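LasR-specific antiactivator QslA domain-containing protein (Pseudomonas aeruginosa, PDB 4NG2) probably acts as an antiactivator of quorum sensing, binding the transcriptional regulator LasR and keeping it from working. Local coordinates at residues L30-P35 and P50-I55; L45-P50 and T87-T92; R60-W65 and V96-R101. One frame throughout, in Å; residues are numbered along the deposited sequence.

The three contacts tie the strand hairpin and two helices of this small fold together. Contact 1 sets strand 31-34 on the start of helix 52-66, and contact 2 joins the loop after strand 43-46 to the start of helix 88-107. Their centres are about 8 Å apart, and the hairpin links them directly through Val32 N to Leu45 O (2.9 Å) and Leu30 O to Trp47 N (3.0 Å), both probable hydrogen bonds. Contact 3, where the two helices pack on each other, has its centre about 13 Å from contact 1 and about 16 Å from contact 2. Contact 2 borders the chain of another protein, whereas contact 3 lies beside the second QslA subunit.

Contact 1: residues L30-P35 and P50-I55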
# COMPACT_ATOMS: atom_id res chain seq x y z
N LEU E 30 5.64 8.21 -17.59
CA LEU E 30 5.04 7.19 -16.73
C LEU E 30 4.08 7.76 -15.71
O LEU E 30 3.46 6.99 -14.97
CB LEU E 30 6.14 6.41 -16.02
CG LEU E 30 7.12 5.74 -16.98
CD1 LEU E 30 8.31 5.13 -16.24
CD2 LEU E 30 6.37 4.68 -17.80
N MET E 31 3.94 9.08 -15.68
CA MET E 31 2.96 9.73 -14.79
C MET E 31 1.53 9.67 -15.36
O MET E 31 1.32 9.77 -16.56
CB MET E 31 3.36 11.18 -14.50
CG MET E 31 4.66 11.37 -13.71
SD MET E 31 4.60 10.83 -11.98
CE MET E 31 3.38 11.90 -11.23
N VAL E 32 0.54 9.51 -14.48
CA VAL E 32 -0.84 9.39 -14.90
C VAL E 32 -1.74 10.21 -13.97
O VAL E 32 -1.41 10.40 -12.80
CB VAL E 32 -1.32 7.91 -14.90
CG1 VAL E 32 -0.50 7.07 -15.91
CG2 VAL E 32 -1.25 7.31 -13.49
N GLU E 33 -2.87 10.70 -14.49
CA GLU E 33 -3.75 11.57 -13.70
C GLU E 33 -5.15 11.00 -13.50
O GLU E 33 -5.81 10.55 -14.44
CB GLU E 33 -3.85 12.96 -14.33
CG GLU E 33 -2.64 13.38 -15.17
CD GLU E 33 -1.42 13.71 -14.32
OE1 GLU E 33 -1.60 14.23 -13.19
OE2 GLU E 33 -0.30 13.45 -14.79
N ILE E 34 -5.60 11.04 -12.25
CA ILE E 34 -6.98 10.78 -11.89
C ILE E 34 -7.67 12.13 -11.65
O ILE E 34 -7.59 12.70 -10.55
CB ILE E 34 -7.06 9.91 -10.63
CG1 ILE E 34 -6.61 8.48 -10.97
CG2 ILE E 34 -8.48 9.92 -10.06
CD1 ILE E 34 -6.49 7.59 -9.78
N PRO E 35 -8.33 12.65 -12.70
CA PRO E 35 -8.93 14.00 -12.67
C PRO E 35 -9.73 14.24 -11.40
O PRO E 35 -10.17 13.31 -10.75
CB PRO E 35 -9.86 13.98 -13.89
CG PRO E 35 -9.28 12.96 -14.80
CD PRO E 35 -8.69 11.91 -13.92
N PRO E 50 3.32 3.03 -18.97
CA PRO E 50 2.27 3.96 -19.38
C PRO E 50 0.93 3.26 -19.21
O PRO E 50 0.78 2.12 -19.64
CB PRO E 50 2.57 4.22 -20.87
CG PRO E 50 3.39 3.05 -21.31
CD PRO E 50 4.18 2.62 -20.10
N ALA E 51 -0.02 3.94 -18.58
CA ALA E 51 -1.27 3.31 -18.20
C ALA E 51 -2.44 4.26 -18.05
O ALA E 51 -3.41 3.94 -17.35
CB ALA E 51 -1.06 2.52 -16.89
N GLN E 52 -2.36 5.43 -18.70
CA GLN E 52 -3.46 6.41 -18.65
C GLN E 52 -4.84 5.85 -19.07
O GLN E 52 -5.84 6.05 -18.36
CB GLN E 52 -3.12 7.69 -19.43
CG GLN E 52 -2.99 8.94 -18.54
CD GLN E 52 -4.33 9.40 -18.02
OE1 GLN E 52 -5.31 9.34 -18.75
NE2 GLN E 52 -4.39 9.87 -16.77
N PRO E 53 -4.90 5.12 -20.21
CA PRO E 53 -6.17 4.49 -20.60
C PRO E 53 -6.71 3.55 -19.52
O PRO E 53 -7.87 3.69 -19.16
CB PRO E 53 -5.83 3.69 -21.85
CG PRO E 53 -4.52 4.30 -22.37
CD PRO E 53 -3.80 4.78 -21.13
N ALA E 54 -5.90 2.63 -19.00
CA ALA E 54 -6.38 1.82 -17.89
C ALA E 54 -6.88 2.73 -16.78
O ALA E 54 -7.93 2.50 -16.21
CB ALA E 54 -5.32 0.87 -17.37
N ILE E 55 -6.17 3.81 -16.49
CA ILE E 55 -6.63 4.71 -15.44
C ILE E 55 -8.03 5.23 -15.77
O ILE E 55 -8.98 5.05 -14.99
CB ILE E 55 -5.62 5.88 -15.16
CG1 ILE E 55 -4.33 5.33 -14.51
CG2 ILE E 55 -6.23 6.95 -14.24
CD1 ILE E 55 -4.47 5.04 -13.04
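Val32 presses both of its methyl groups against helix 52-66. CG1, anti to the carbonyl carbon (chi1 -62°), rests on the start of the helix, 3.7 Å from Gln52 N. The other methyl, CG2, meets Ile55, one helical turn on, at its CG1 (3.8 Å). Ile55 works as a fork: its CG1 branch serves Val32, while its CG2 methyl lies 3.6 Å from Ile34 CG1, the side chains crossing at about a right angle. The same CG2 methyl also reaches the backbone of the strand, 3.6 Å from Glu33 O. Gln52 lays its CG against Val32 CG1 (4.1 Å), and a bend at chi2 (-71°) carries its amide to the backbone of Glu33. Where the chain leads into the helix, Leu30 CD2 touches Pro50 CD at 3.8 Å. Ala51 is the N-cap, and its O accepts Ile55 N at 2.9 Å, which closes the first turn of the helix, the turn that carries Ile55. Strand 31-34 is held in turn by its antiparallel neighbour 43-46, through backbone bonds of Val32 with Leu45 and Ile34 with Leu43. Helix 88-107 lies alongside, with Thr100 against Ile34 and Ala93 against Ile55. Branched aliphatic groups of Val32, Ile34 and Ile55 thus carry the contact, as expected of hydrophobic packing of a strand on a helix.

Contact 2: residues L45-P50 and T87-T92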
# COMPACT_ATOMS: atom_id res chain seq x y z
N LEU E 45 0.09 10.37 -10.10
CA LEU E 45 0.55 9.06 -9.66
C LEU E 45 1.57 8.52 -10.64
O LEU E 45 1.33 8.54 -11.83
CB LEU E 45 -0.64 8.10 -9.65
CG LEU E 45 -1.31 7.60 -8.36
CD1 LEU E 45 -1.03 8.50 -7.18
CD2 LEU E 45 -2.82 7.37 -8.57
N LEU E 46 2.71 8.05 -10.14
CA LEU E 46 3.74 7.47 -10.99
C LEU E 46 3.50 5.98 -11.16
O LEU E 46 3.34 5.27 -10.18
CB LEU E 46 5.11 7.66 -10.36
CG LEU E 46 6.15 6.64 -10.79
CD1 LEU E 46 6.65 6.97 -12.17
CD2 LEU E 46 7.31 6.64 -9.82
N TRP E 47 3.48 5.52 -12.41
CA TRP E 47 3.20 4.11 -12.73
C TRP E 47 4.37 3.52 -13.50
O TRP E 47 5.00 4.21 -14.29
CB TRP E 47 1.93 3.98 -13.57
CG TRP E 47 1.09 2.81 -13.20
CD1 TRP E 47 1.03 1.60 -13.85
CD2 TRP E 47 0.18 2.72 -12.11
NE1 TRP E 47 0.14 0.77 -13.22
CE2 TRP E 47 -0.41 1.44 -12.15
CE3 TRP E 47 -0.20 3.61 -11.10
CZ2 TRP E 47 -1.34 1.02 -11.21
CZ3 TRP E 47 -1.13 3.19 -10.17
CH2 TRP E 47 -1.69 1.91 -10.22
N PRO E 48 4.68 2.24 -13.24
CA PRO E 48 5.85 1.60 -13.85
C PRO E 48 5.76 1.50 -15.36
O PRO E 48 6.79 1.33 -16.02
CB PRO E 48 5.84 0.19 -13.23
CG PRO E 48 5.13 0.38 -11.91
CD PRO E 48 4.06 1.41 -12.20
N VAL E 49 4.55 1.57 -15.90
CA VAL E 49 4.37 1.56 -17.34
C VAL E 49 3.33 2.60 -17.70
O VAL E 49 2.55 3.00 -16.84
CB VAL E 49 3.91 0.18 -17.85
CG1 VAL E 49 4.77 -0.91 -17.28
CG2 VAL E 49 2.45 -0.05 -17.51
N PRO E 50 3.32 3.03 -18.97
CA PRO E 50 2.27 3.96 -19.38
C PRO E 50 0.93 3.26 -19.21
O PRO E 50 0.78 2.12 -19.64
CB PRO E 50 2.57 4.22 -20.87
CG PRO E 50 3.39 3.05 -21.31
CD PRO E 50 4.18 2.62 -20.10
N THR E 87 -3.27 -6.98 -18.76
CA THR E 87 -2.05 -7.11 -17.94
C THR E 87 -2.26 -6.76 -16.46
O THR E 87 -3.01 -5.83 -16.13
CB THR E 87 -0.90 -6.22 -18.47
OG1 THR E 87 -1.31 -4.84 -18.42
CG2 THR E 87 -0.56 -6.57 -19.91
N PRO E 88 -1.59 -7.49 -15.56
CA PRO E 88 -1.61 -7.17 -14.13
C PRO E 88 -1.45 -5.68 -13.91
O PRO E 88 -2.15 -5.09 -13.10
CB PRO E 88 -0.35 -7.88 -13.60
CG PRO E 88 0.21 -8.70 -14.77
CD PRO E 88 -0.81 -8.71 -15.84
N MET E 89 -0.53 -5.08 -14.65
CA MET E 89 -0.22 -3.66 -14.47
C MET E 89 -1.40 -2.74 -14.84
O MET E 89 -1.61 -1.68 -14.24
CB MET E 89 1.04 -3.30 -15.26
CG MET E 89 1.86 -2.23 -14.61
SD MET E 89 3.09 -2.88 -13.48
CE MET E 89 4.34 -3.36 -14.64
N GLN E 90 -2.20 -3.14 -15.82
CA GLN E 90 -3.37 -2.34 -16.12
C GLN E 90 -4.47 -2.61 -15.13
O GLN E 90 -5.21 -1.71 -14.77
CB GLN E 90 -3.87 -2.63 -17.53
CG GLN E 90 -2.98 -2.08 -18.59
CD GLN E 90 -3.53 -2.43 -19.94
OE1 GLN E 90 -3.36 -3.56 -20.42
NE2 GLN E 90 -4.24 -1.47 -20.56
N LYS E 91 -4.60 -3.86 -14.71
CA LYS E 91 -5.64 -4.19 -13.75
C LYS E 91 -5.46 -3.31 -12.53
O LYS E 91 -6.43 -2.77 -11.99
CB LYS E 91 -5.61 -5.67 -13.37
CG LYS E 91 -6.02 -6.64 -14.47
CD LYS E 91 -5.76 -8.10 -14.04
CE LYS E 91 -5.96 -9.08 -15.21
NZ LYS E 91 -7.30 -8.97 -15.83
N THR E 92 -4.23 -3.14 -12.07
CA THR E 92 -4.05 -2.41 -10.84
C THR E 92 -4.19 -0.91 -11.07
O THR E 92 -4.55 -0.19 -10.16
CB THR E 92 -2.73 -2.76 -10.10
OG1 THR E 92 -1.61 -2.53 -10.96
CG2 THR E 92 -2.73 -4.20 -9.69
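A Met-aromatic contact between Trp47 and Met89 joins the loop after strand 43-46 to the first turn of helix 88-107. The sulfur approaches obliquely: Met89 SD is 5.5 Å from the centroid of the Trp47 five-membered ring and 53° off its normal. It is the indole edge that takes hold of the helix. Trp47 NE1 donates to Met89 O at 3.2 Å with an N-H...O angle of 149°, and the donor stands tilted from the carbonyl plane. Further along the same edge, Trp47 CZ2 lies 3.4 Å from Thr92 C, so the six-membered ring runs along the backbone one turn on. Met89 is bent at chi2 and chi3, which folds its end back over the loop. Its CE methyl meets Val49 CG1 at 3.6 Å, CG meets Val49 CG2 at 3.7 Å, and SD passes Pro48 CB at 4.1 Å. The helix start that presents Met89 is capped by Thr87, whose OG1 accepts Gln90 N at 3.2 Å. That hydroxyl in turn donates to Gln90 OE1 at 3.1 Å, in the carbonyl plane and on a lone pair, a second tie between cap and first turn. Ala93 and Val96 of the same helix also touch Trp47. The chain of another protein, probably LasR, packs apolar side chains on Trp47, Val49 and Thr92 and hydrogen-bonds to Leu46 O.

Contact 3: residues R60-W65 and V96-R101; sequences RQAENW and VAFLTR
Arg101 leaves helix 88-107 toward helix 52-66 and meets it atom by atom. Its CB touches Ala62 CB at 3.7 Å. CG, placed anti to the backbone N, is 3.9 Å from each of Ala62 CB and Glu63 CG. A bend at chi2 (43°) then turns the chain across Glu63, and NE reaches Glu63 OE1 at 3.3 Å. This salt bridge includes a hydrogen bond that is nearly straight (171°) but weak. At the tip, Arg101 NH2 lies farther from Glu63 OE1, at 3.8 Å. OE1 sits at the guanidinium edge in its plane, while the carboxylate plane is inclined 74° to it, so the two groups do not pair flat side by side. These residues line the crossing of two helices that run in roughly the same direction; the axes of 60-65 and 96-101 come within 8.3 Å. The small Ala62 sits at this crossing, where its CA is the nearest to Phe98 CA. Its CB also makes a CH-pi contact over one face of the Phe98 ring, 3.9 Å from the centroid, while Gln61 CG meets the ring edge at Phe98 CE2 (3.8 Å). Phe78 of helix 74-83 packs edge-to-face with Phe98, and Leu99 of the second subunit packs on Phe98 too. Near the guanidinium lies Arg105, a like charge that the carboxylate of Glu63 may partly offset.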
# COMPACT_ATOMS: atom_id res chain seq x y z
N ARG E 60 -14.01 6.12 -15.42
CA ARG E 60 -15.33 6.01 -16.04
C ARG E 60 -16.16 4.87 -15.47
O ARG E 60 -17.34 5.03 -15.17
CB ARG E 60 -15.24 5.87 -17.57
CG ARG E 60 -16.62 5.81 -18.24
CD ARG E 60 -16.53 5.77 -19.76
NE ARG E 60 -16.17 7.06 -20.35
CZ ARG E 60 -15.76 7.23 -21.61
NH1 ARG E 60 -15.65 6.20 -22.43
NH2 ARG E 60 -15.46 8.45 -22.05
N GLN E 61 -15.54 3.70 -15.33
CA GLN E 61 -16.27 2.56 -14.81
C GLN E 61 -16.95 2.89 -13.50
O GLN E 61 -18.07 2.47 -13.27
CB GLN E 61 -15.34 1.37 -14.57
CG GLN E 61 -16.11 0.15 -14.18
CD GLN E 61 -17.21 -0.10 -15.18
OE1 GLN E 61 -17.00 -0.75 -16.22
NE2 GLN E 61 -18.40 0.44 -14.90
N ALA E 62 -16.26 3.62 -12.64
CA ALA E 62 -16.77 3.98 -11.32
C ALA E 62 -17.84 5.08 -11.37
O ALA E 62 -18.82 5.04 -10.62
CB ALA E 62 -15.61 4.42 -10.41
N GLU E 63 -17.63 6.07 -12.24
CA GLU E 63 -18.69 7.06 -12.49
C GLU E 63 -19.97 6.42 -13.05
O GLU E 63 -21.05 6.65 -12.50
CB GLU E 63 -18.19 8.21 -13.36
CG GLU E 63 -17.21 9.08 -12.61
CD GLU E 63 -16.77 10.27 -13.40
OE1 GLU E 63 -16.51 11.32 -12.78
OE2 GLU E 63 -16.66 10.17 -14.64
N ASN E 64 -19.85 5.62 -14.11
CA ASN E 64 -21.01 4.91 -14.65
C ASN E 64 -21.86 4.30 -13.54
O ASN E 64 -23.08 4.37 -13.59
CB ASN E 64 -20.60 3.80 -15.63
CG ASN E 64 -20.13 4.35 -16.96
OD1 ASN E 64 -20.11 5.56 -17.18
ND2 ASN E 64 -19.73 3.45 -17.85
N TRP E 65 -21.23 3.70 -12.53
CA TRP E 65 -22.04 3.07 -11.48
C TRP E 65 -22.64 4.13 -10.59
O TRP E 65 -23.76 3.98 -10.08
CB TRP E 65 -21.22 2.07 -10.65
CG TRP E 65 -22.02 1.36 -9.57
CD1 TRP E 65 -22.68 0.16 -9.68
CD2 TRP E 65 -22.21 1.80 -8.22
NE1 TRP E 65 -23.27 -0.16 -8.48
CE2 TRP E 65 -23.00 0.83 -7.58
CE3 TRP E 65 -21.80 2.92 -7.50
CZ2 TRP E 65 -23.38 0.96 -6.24
CZ3 TRP E 65 -22.18 3.05 -6.18
CH2 TRP E 65 -22.97 2.07 -5.56
N VAL E 96 -6.87 1.18 -8.81
CA VAL E 96 -6.49 2.41 -8.15
C VAL E 96 -7.42 3.55 -8.60
O VAL E 96 -7.96 4.27 -7.77
CB VAL E 96 -4.98 2.76 -8.34
CG1 VAL E 96 -4.67 4.16 -7.84
CG2 VAL E 96 -4.11 1.77 -7.60
N ALA E 97 -7.65 3.68 -9.90
CA ALA E 97 -8.50 4.76 -10.41
C ALA E 97 -9.94 4.65 -9.90
O ALA E 97 -10.49 5.61 -9.37
CB ALA E 97 -8.48 4.80 -11.92
N PHE E 98 -10.52 3.46 -10.06
CA PHE E 98 -11.91 3.18 -9.69
C PHE E 98 -12.15 3.45 -8.20
O PHE E 98 -13.19 4.00 -7.80
CB PHE E 98 -12.19 1.72 -10.06
CG PHE E 98 -13.56 1.23 -9.71
CD1 PHE E 98 -13.89 0.93 -8.40
CD2 PHE E 98 -14.50 0.99 -10.71
CE1 PHE E 98 -15.17 0.43 -8.08
CE2 PHE E 98 -15.77 0.49 -10.41
CZ PHE E 98 -16.11 0.21 -9.10
N LEU E 99 -11.18 3.07 -7.38
CA LEU E 99 -11.32 3.24 -5.94
C LEU E 99 -11.12 4.69 -5.52
O LEU E 99 -11.82 5.19 -4.66
CB LEU E 99 -10.40 2.27 -5.18
CG LEU E 99 -11.02 0.86 -5.12
CD1 LEU E 99 -9.98 -0.25 -4.97
CD2 LEU E 99 -12.03 0.78 -4.00
N THR E 100 -10.19 5.38 -6.17
CA THR E 100 -9.99 6.80 -5.93
C THR E 100 -11.26 7.58 -6.25
O THR E 100 -11.63 8.52 -5.52
CB THR E 100 -8.85 7.35 -6.75
OG1 THR E 100 -7.63 6.78 -6.28
CG2 THR E 100 -8.77 8.85 -6.60
N ARG E 101 -11.93 7.19 -7.33
CA ARG E 101 -13.21 7.77 -7.69
C ARG E 101 -14.29 7.48 -6.65
O ARG E 101 -15.13 8.33 -6.39
CB ARG E 101 -13.66 7.33 -9.09
CG ARG E 101 -14.83 8.14 -9.61
CD ARG E 101 -14.63 9.63 -9.32
NE ARG E 101 -15.80 10.44 -9.65
CZ ARG E 101 -16.74 10.83 -8.78
NH1 ARG E 101 -16.66 10.47 -7.50
NH2 ARG E 101 -17.76 11.57 -9.18